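Local coordinates for transcriptional regulator, LYSR family (Neisseria meningitidis, PDB 4AB5), which probably regulates methionine-biosynthesis genes as a MetR-like DNA-binding transcription factor, of which this chain is the regulatory domain, at residues Tyr111-Pro114 / Asp115-Asp119; Lys123-Pro127 / Lys128-Pro132; Ala154-Tyr158 / Trp159-Pro163. All blocks are in the same frame, centred on the assembly; numbering follows the deposited sequence.

Contact 1 (Tyr111-Pro114 / Asp115-Asp119); sequences YPVP and DEMLD
Just after Pro114 the backbone coils into a short 3-10 segment, residues 115-117, with Met117 N bonded to Pro114 O at 3.1 Å; the N-H comes in from above the carbonyl plane rather than within it, and Leu118 N to Asp115 O continues the pattern. Val113 turns its side chain toward residues 115-119, with CG1 doing most of the touching. That methyl meets CB of Met117, here selenomethionine, at 3.7 Å, the two side chains crossing at about a right angle, and it also reaches Leu118 CD2 at 3.9 Å. Met117 then bends along its length and runs beside Pro114, pointing the same way, which brings SE to 3.9 Å from Pro114 CD. On the polar side a water donates to Val113 O and, at 3.0 Å, to Asp115 OD1, bridging backbone and carboxylate; OD2 of Asp115 makes a salt bridge with Arg134. Apolar contacts and a water-bridged carboxylate thus share this short connection. It carries the chain from strand 108-110 to helix 119-125, with Leu118 as N-cap, while Arg134 ties it to the neighbouring parallel strand 134-136.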
loop_
_atom_site.group_PDB
_atom_site.type_symbol
_atom_site.label_atom_id
_atom_site.label_comp_id
_atom_site.label_asym_id
_atom_site.label_seq_id
_atom_site.Cartn_x
_atom_site.Cartn_y
_atom_site.Cartn_z
ATOM N N TYR B 111 9.143 -3.601 5.506
ATOM C CA TYR B 111 8.478 -2.301 5.430
ATOM C C TYR B 111 9.479 -1.253 5.952
ATOM O O TYR B 111 10.367 -1.623 6.729
ATOM C CB TYR B 111 7.163 -2.293 6.225
ATOM C CG TYR B 111 6.169 -3.298 5.692
ATOM C CD1 TYR B 111 5.539 -3.102 4.466
ATOM C CD2 TYR B 111 5.903 -4.478 6.380
ATOM C CE1 TYR B 111 4.639 -4.040 3.955
ATOM C CE2 TYR B 111 5.009 -5.428 5.875
ATOM C CZ TYR B 111 4.380 -5.202 4.661
ATOM O OH TYR B 111 3.499 -6.128 4.157
ATOM N N PRO B 112 9.427 0.028 5.492
ATOM C CA PRO B 112 10.445 1.011 5.920
ATOM C C PRO B 112 10.142 1.538 7.314
ATOM O O PRO B 112 9.620 2.646 7.504
ATOM C CB PRO B 112 10.378 2.098 4.827
ATOM C CG PRO B 112 9.411 1.571 3.794
ATOM C CD PRO B 112 8.501 0.646 4.531
ATOM N N VAL B 113 10.478 0.711 8.296
ATOM C CA VAL B 113 10.167 0.936 9.694
ATOM C C VAL B 113 11.327 0.403 10.583
ATOM O O VAL B 113 12.105 -0.429 10.097
ATOM C CB VAL B 113 8.783 0.255 9.924
ATOM C CG1 VAL B 113 8.878 -1.084 10.643
ATOM C CG2 VAL B 113 7.792 1.194 10.584
ATOM N N PRO B 114 11.527 0.885 11.839
ATOM C CA PRO B 114 12.631 0.335 12.647
ATOM C C PRO B 114 12.365 -1.109 13.068
ATOM O O PRO B 114 11.212 -1.536 13.135
ATOM C CB PRO B 114 12.724 1.283 13.854
ATOM C CG PRO B 114 11.716 2.345 13.640
ATOM C CD PRO B 114 10.746 1.871 12.612
ATOM N N ASP B 115 13.446 -1.859 13.329
ATOM C CA ASP B 115 13.458 -3.268 13.728
ATOM C C ASP B 115 12.545 -3.647 14.891
ATOM O O ASP B 115 12.084 -4.787 14.943
ATOM C CB ASP B 115 14.895 -3.735 13.971
ATOM C CG ASP B 115 15.619 -4.204 12.724
ATOM O OD1 ASP B 115 15.048 -4.079 11.613
ATOM O OD2 ASP B 115 16.735 -4.731 12.858
ATOM N N GLU B 116 12.232 -2.678 15.778
ATOM C CA GLU B 116 11.343 -2.820 16.948
ATOM C C GLU B 116 9.936 -3.196 16.514
ATOM O O GLU B 116 9.284 -3.985 17.186
ATOM C CB GLU B 116 11.294 -1.515 17.772
ATOM C CG GLU B 116 12.597 -1.134 18.444
ATOM C CD GLU B 116 13.747 -0.839 17.502
ATOM O OE1 GLU B 116 13.706 0.217 16.832
ATOM O OE2 GLU B 116 14.659 -1.691 17.390
HETATM N N MSE B 117 9.474 -2.641 15.389
HETATM C CA MSE B 117 8.152 -2.934 14.846
HETATM C C MSE B 117 8.125 -4.207 14.008
HETATM O O MSE B 117 7.049 -4.624 13.588
HETATM C CB MSE B 117 7.638 -1.759 14.022
HETATM C CG MSE B 117 6.797 -0.799 14.817
HETATM SE SE MSE B 117 7.449 1.000 14.562
HETATM C CE MSE B 117 8.217 1.301 16.377
ATOM N N LEU B 118 9.287 -4.825 13.754
ATOM C CA LEU B 118 9.319 -6.047 12.956
ATOM C C LEU B 118 9.573 -7.283 13.819
ATOM O O LEU B 118 10.611 -7.368 14.462
ATOM C CB LEU B 118 10.332 -5.942 11.793
ATOM C CG LEU B 118 10.216 -4.738 10.863
ATOM C CD1 LEU B 118 11.497 -4.529 10.096
ATOM C CD2 LEU B 118 9.037 -4.871 9.927
ATOM N N ASP B 119 8.617 -8.236 13.819
ATOM C CA ASP B 119 8.645 -9.481 14.591
ATOM C C ASP B 119 9.861 -10.356 14.355
ATOM O O ASP B 119 10.482 -10.773 15.332
ATOM C CB ASP B 119 7.345 -10.271 14.425
ATOM C CG ASP B 119 6.268 -9.954 15.459
ATOM O OD1 ASP B 119 6.230 -8.813 15.957
ATOM O OD2 ASP B 119 5.451 -10.839 15.743
HETATM O O HOH W 1 14.683 -1.693 9.900
#

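Contact 2 (Lys123-Pro127 / Lys128-Pro132); sequences KILIP and KNINP
Leu125 and Ile130 cross at about a right angle, the branch point of one against a methyl of the other: Leu125 CG lies 3.9 Å from Ile130 CG2. The first torsion of Ile130 explains which branch is used, since chi1 of -67° sets CG1 beside the backbone N and CG2 opposite that N, and it is CG2 that meets Leu125. Farther along, the CD2 methyl of Leu125 reaches Pro132 CD at 4.0 Å, and these two side chains again meet at about a right angle, so one leucine packs against two apolar residues of the departing chain, Ile130 and Pro132. The backbone makes this possible. It forms a Schellman motif, the classic way of ending a helix, in which Ile130 N bonds to Leu125 O at 2.9 Å in a nearly straight link (171°) and Asn129 N bonds to Ile126 O, also at 2.9 Å. Leu125 O serves two donors, for Lys128 N binds it as well, at 3.0 Å, and the two N-H groups arrive from opposite faces of its plane. Asn129 is the C-prime residue, with the positive phi (68°) that takes the chain out of the helical turn; asparagine tolerates this left-handed conformation better than most residues with a side chain. Lys128 passes Ile124 O with CB and CG each 3.7 Å from it, and then leads outward to a salt bridge with Glu101. The chemistry is thus divided: the carbonyls of Leu125 and Ile126 are met by backbone N-H groups of the turn, and the hydrophobic contact that commonly accompanies a Schellman motif, here Leu125 with Ile130, closes the turn on itself, while Leu108, touching both Leu125 and Pro132, joins it to strand 108-110 and the lysine's charge is met by Glu101.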
loop_
_atom_site.group_PDB
_atom_site.type_symbol
_atom_site.label_atom_id
_atom_site.label_comp_id
_atom_site.label_asym_id
_atom_site.label_seq_id
_atom_site.Cartn_x
_atom_site.Cartn_y
_atom_site.Cartn_z
ATOM N N LYS B 123 12.325 -10.618 17.530
ATOM C CA LYS B 123 12.203 -11.899 18.231
ATOM C C LYS B 123 13.238 -12.958 17.875
ATOM O O LYS B 123 13.343 -13.946 18.602
ATOM C CB LYS B 123 10.797 -12.494 18.010
ATOM C CG LYS B 123 9.650 -11.689 18.614
ATOM C CD LYS B 123 8.329 -12.066 17.974
ATOM C CE LYS B 123 7.193 -11.972 18.961
ATOM N NZ LYS B 123 5.871 -12.067 18.293
ATOM N N ILE B 124 13.946 -12.813 16.740
ATOM C CA ILE B 124 14.852 -13.861 16.253
ATOM C C ILE B 124 16.282 -13.414 15.917
ATOM O O ILE B 124 17.240 -14.031 16.383
ATOM C CB ILE B 124 14.169 -14.618 15.054
ATOM C CG1 ILE B 124 12.677 -15.009 15.365
ATOM C CG2 ILE B 124 15.021 -15.780 14.493
ATOM C CD1 ILE B 124 12.201 -16.479 15.158
ATOM N N LEU B 125 16.413 -12.390 15.071
ATOM C CA LEU B 125 17.667 -11.876 14.521
ATOM C C LEU B 125 18.483 -11.043 15.518
ATOM O O LEU B 125 19.609 -11.433 15.833
ATOM C CB LEU B 125 17.362 -11.075 13.233
ATOM C CG LEU B 125 17.270 -11.795 11.867
ATOM C CD1 LEU B 125 16.683 -13.196 11.954
ATOM C CD2 LEU B 125 16.483 -10.975 10.889
ATOM N N ILE B 126 17.925 -9.901 16.005
ATOM C CA ILE B 126 18.576 -8.998 16.970
ATOM C C ILE B 126 19.142 -9.784 18.177
ATOM O O ILE B 126 20.346 -9.638 18.416
ATOM C CB ILE B 126 17.694 -7.776 17.382
ATOM C CG1 ILE B 126 17.361 -6.861 16.182
ATOM C CG2 ILE B 126 18.288 -6.982 18.569
ATOM C CD1 ILE B 126 16.179 -6.094 16.426
ATOM N N PRO B 127 18.369 -10.682 18.871
ATOM C CA PRO B 127 18.951 -11.428 20.005
ATOM C C PRO B 127 20.107 -12.354 19.663
ATOM O O PRO B 127 20.902 -12.672 20.547
ATOM C CB PRO B 127 17.762 -12.204 20.585
ATOM C CG PRO B 127 16.748 -12.227 19.543
ATOM C CD PRO B 127 16.924 -10.984 18.740
ATOM N N LYS B 128 20.209 -12.784 18.395
ATOM C CA LYS B 128 21.293 -13.654 17.957
ATOM C C LYS B 128 22.430 -12.839 17.342
ATOM O O LYS B 128 23.455 -13.413 16.967
ATOM C CB LYS B 128 20.775 -14.729 16.989
ATOM C CG LYS B 128 20.119 -15.902 17.691
ATOM C CD LYS B 128 20.422 -17.205 16.992
ATOM C CE LYS B 128 20.096 -18.381 17.873
ATOM N NZ LYS B 128 20.584 -19.655 17.286
ATOM N N ASN B 129 22.267 -11.497 17.289
ATOM C CA ASN B 129 23.221 -10.536 16.720
ATOM C C ASN B 129 23.351 -10.684 15.182
ATOM O O ASN B 129 24.442 -10.539 14.605
ATOM C CB ASN B 129 24.577 -10.570 17.461
ATOM C CG ASN B 129 25.472 -9.381 17.219
ATOM O OD1 ASN B 129 25.065 -8.216 17.323
ATOM N ND2 ASN B 129 26.730 -9.663 16.914
ATOM N N ILE B 130 22.206 -10.961 14.523
ATOM C CA ILE B 130 22.118 -11.087 13.073
ATOM C C ILE B 130 21.406 -9.842 12.520
ATOM O O ILE B 130 20.267 -9.568 12.879
ATOM C CB ILE B 130 21.445 -12.429 12.651
ATOM C CG1 ILE B 130 22.341 -13.635 13.033
ATOM C CG2 ILE B 130 21.092 -12.435 11.149
ATOM C CD1 ILE B 130 21.629 -14.933 13.329
ATOM N N ASN B 131 22.105 -9.075 11.682
ATOM C CA ASN B 131 21.591 -7.873 11.029
ATOM C C ASN B 131 21.891 -8.013 9.514
ATOM O O ASN B 131 22.918 -7.517 9.030
ATOM C CB ASN B 131 22.223 -6.610 11.642
ATOM C CG ASN B 131 21.757 -5.278 11.081
ATOM O OD1 ASN B 131 20.779 -5.173 10.339
ATOM N ND2 ASN B 131 22.440 -4.208 11.467
ATOM N N PRO B 132 21.030 -8.740 8.768
ATOM C CA PRO B 132 21.284 -8.930 7.329
ATOM C C PRO B 132 21.121 -7.657 6.482
ATOM O O PRO B 132 20.491 -6.711 6.965
ATOM C CB PRO B 132 20.243 -9.989 6.935
ATOM C CG PRO B 132 19.145 -9.812 7.894
ATOM C CD PRO B 132 19.793 -9.432 9.188
#

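Contact 3 (Ala154-Tyr158 / Trp159-Pro163); sequences AALPY and WTVMP
Pro157 CB lies over one face of the Trp159 indole, 3.7 Å from the centroid of the five-membered ring and 25° off the normal, a CH-pi contact at the point where a strand runs directly into a helix. This strand-to-helix junction belongs to the LysR substrate-binding domain, of the periplasmic-binding-protein type: strand 154-157 ends at Pro157, the N-cap of helix 158-166, and the axis of residues 159-163 lies at 103° to that of the strand. Trp159 can fold back on the proline because CG sits between the backbone N and the carbonyl carbon (chi1 60°), which sends the indole alongside Pro157, both pointing the same way. Thr160 OG1 joins the proline over that indole face, 3.3 Å from Pro157 CG. Across the corner, Leu156 CB meets Val161 CG2 at 3.6 Å, closing it with an apolar pair. Tyr158 slants across Met162, a selenomethionine, with CZ 4.1 Å from its CG. Pro157 has no polar side chain to cap the helix, and its carbonyl opens the bonding pattern instead, with a weak bond from Thr160 N besides the main one from Val161 N. Outside the junction, the indole meets Tyr80 edge-to-face, and Leu156 makes backbone bonds with Val83 in strand 72-86, so the corner is fixed to the sheet. The first full helical bond, Val161 N to Pro157 O, is 3.2 Å long, with its N-H in the carbonyl plane.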
loop_
_atom_site.group_PDB
_atom_site.type_symbol
_atom_site.label_atom_id
_atom_site.label_comp_id
_atom_site.label_asym_id
_atom_site.label_seq_id
_atom_site.Cartn_x
_atom_site.Cartn_y
_atom_site.Cartn_z
ATOM N N ALA B 154 11.833 -12.433 2.550
ATOM C CA ALA B 154 10.978 -11.656 3.454
ATOM C C ALA B 154 10.241 -12.541 4.437
ATOM O O ALA B 154 10.193 -13.753 4.254
ATOM C CB ALA B 154 9.972 -10.835 2.655
ATOM N N ALA B 155 9.673 -11.924 5.489
ATOM C CA ALA B 155 8.835 -12.566 6.498
ATOM C C ALA B 155 7.491 -11.848 6.464
ATOM O O ALA B 155 7.428 -10.628 6.662
ATOM C CB ALA B 155 9.458 -12.454 7.880
ATOM N N LEU B 156 6.430 -12.584 6.145
ATOM C CA LEU B 156 5.092 -12.009 6.049
ATOM C C LEU B 156 4.044 -12.929 6.666
ATOM O O LEU B 156 4.295 -14.132 6.737
ATOM C CB LEU B 156 4.736 -11.708 4.575
ATOM C CG LEU B 156 5.430 -10.519 3.906
ATOM C CD1 LEU B 156 5.199 -10.545 2.412
ATOM C CD2 LEU B 156 4.965 -9.191 4.496
ATOM N N PRO B 157 2.871 -12.408 7.116
ATOM C CA PRO B 157 1.837 -13.308 7.660
ATOM C C PRO B 157 1.426 -14.331 6.601
ATOM O O PRO B 157 1.416 -14.005 5.414
ATOM C CB PRO B 157 0.665 -12.363 7.964
ATOM C CG PRO B 157 1.264 -11.010 8.073
ATOM C CD PRO B 157 2.412 -11.000 7.123
ATOM N N TYR B 158 1.112 -15.563 7.022
ATOM C CA TYR B 158 0.687 -16.612 6.103
ATOM C C TYR B 158 -0.530 -16.164 5.265
ATOM O O TYR B 158 -0.549 -16.394 4.054
ATOM C CB TYR B 158 0.412 -17.936 6.857
ATOM C CG TYR B 158 -0.161 -19.020 5.971
ATOM C CD1 TYR B 158 0.646 -19.716 5.072
ATOM C CD2 TYR B 158 -1.525 -19.305 5.979
ATOM C CE1 TYR B 158 0.114 -20.677 4.213
ATOM C CE2 TYR B 158 -2.067 -20.262 5.126
ATOM C CZ TYR B 158 -1.240 -20.956 4.253
ATOM O OH TYR B 158 -1.758 -21.899 3.398
ATOM N N TRP B 159 -1.533 -15.520 5.907
ATOM C CA TRP B 159 -2.730 -15.051 5.209
ATOM C C TRP B 159 -2.449 -14.066 4.050
ATOM O O TRP B 159 -3.137 -14.132 3.032
ATOM C CB TRP B 159 -3.806 -14.526 6.182
ATOM C CG TRP B 159 -3.365 -13.379 7.038
ATOM C CD1 TRP B 159 -2.895 -13.448 8.314
ATOM C CD2 TRP B 159 -3.373 -11.988 6.684
ATOM N NE1 TRP B 159 -2.604 -12.187 8.779
ATOM C CE2 TRP B 159 -2.866 -11.273 7.790
ATOM C CE3 TRP B 159 -3.750 -11.271 5.530
ATOM C CZ2 TRP B 159 -2.737 -9.879 7.785
ATOM C CZ3 TRP B 159 -3.609 -9.894 5.522
ATOM C CH2 TRP B 159 -3.111 -9.212 6.641
ATOM N N THR B 160 -1.434 -13.184 4.202
ATOM C CA THR B 160 -1.018 -12.200 3.185
ATOM C C THR B 160 -0.352 -12.912 1.986
ATOM O O THR B 160 -0.589 -12.542 0.835
ATOM C CB THR B 160 0.013 -11.203 3.782
ATOM O OG1 THR B 160 -0.305 -10.886 5.132
ATOM C CG2 THR B 160 0.132 -9.928 2.968
ATOM N N VAL B 161 0.523 -13.886 2.292
ATOM C CA VAL B 161 1.328 -14.678 1.370
ATOM C C VAL B 161 0.480 -15.607 0.484
ATOM O O VAL B 161 0.792 -15.764 -0.701
ATOM C CB VAL B 161 2.430 -15.425 2.187
ATOM C CG1 VAL B 161 3.070 -16.573 1.411
ATOM C CG2 VAL B 161 3.492 -14.451 2.671
HETATM N N MSE B 162 -0.565 -16.232 1.065
HETATM C CA MSE B 162 -1.462 -17.191 0.408
HETATM C C MSE B 162 -1.915 -16.895 -1.051
HETATM O O MSE B 162 -1.690 -17.780 -1.876
HETATM C CB MSE B 162 -2.598 -17.644 1.334
HETATM C CG MSE B 162 -3.077 -19.062 1.065
HETATM SE SE MSE B 162 -5.043 -19.178 1.065
HETATM C CE MSE B 162 -5.484 -17.837 -0.381
ATOM N N PRO B 163 -2.463 -15.701 -1.444
ATOM C CA PRO B 163 -2.815 -15.499 -2.874
ATOM C C PRO B 163 -1.639 -15.576 -3.857
ATOM O O PRO B 163 -1.830 -15.947 -5.011
ATOM C CB PRO B 163 -3.425 -14.090 -2.902
ATOM C CG PRO B 163 -3.810 -13.798 -1.509
ATOM C CD PRO B 163 -2.839 -14.520 -0.635
#

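Contacts 1 and 2 flank the same helix, 119-125, one leading into its start and the other ending it, and they touch where Asp115 CB meets Ile126 CD1 at 3.6 Å. Contact 3 belongs to a different junction, strand 154-157 with helix 158-166, and is the buried one; contact 1 lies at the surface and contact 2 is partly buried. The chemistry follows: apolar packing beside a water-bridged aspartate at contact 1, a split between apolar packing and an outward lysine at contact 2, and aromatic and aliphatic packing at contact 3. Packing of Tyr111 OH, itself hydrogen-bonded to Thr140, against Leu156 CD2 (3.4 Å) links the first and third, whereas contacts 2 and 3 do not touch.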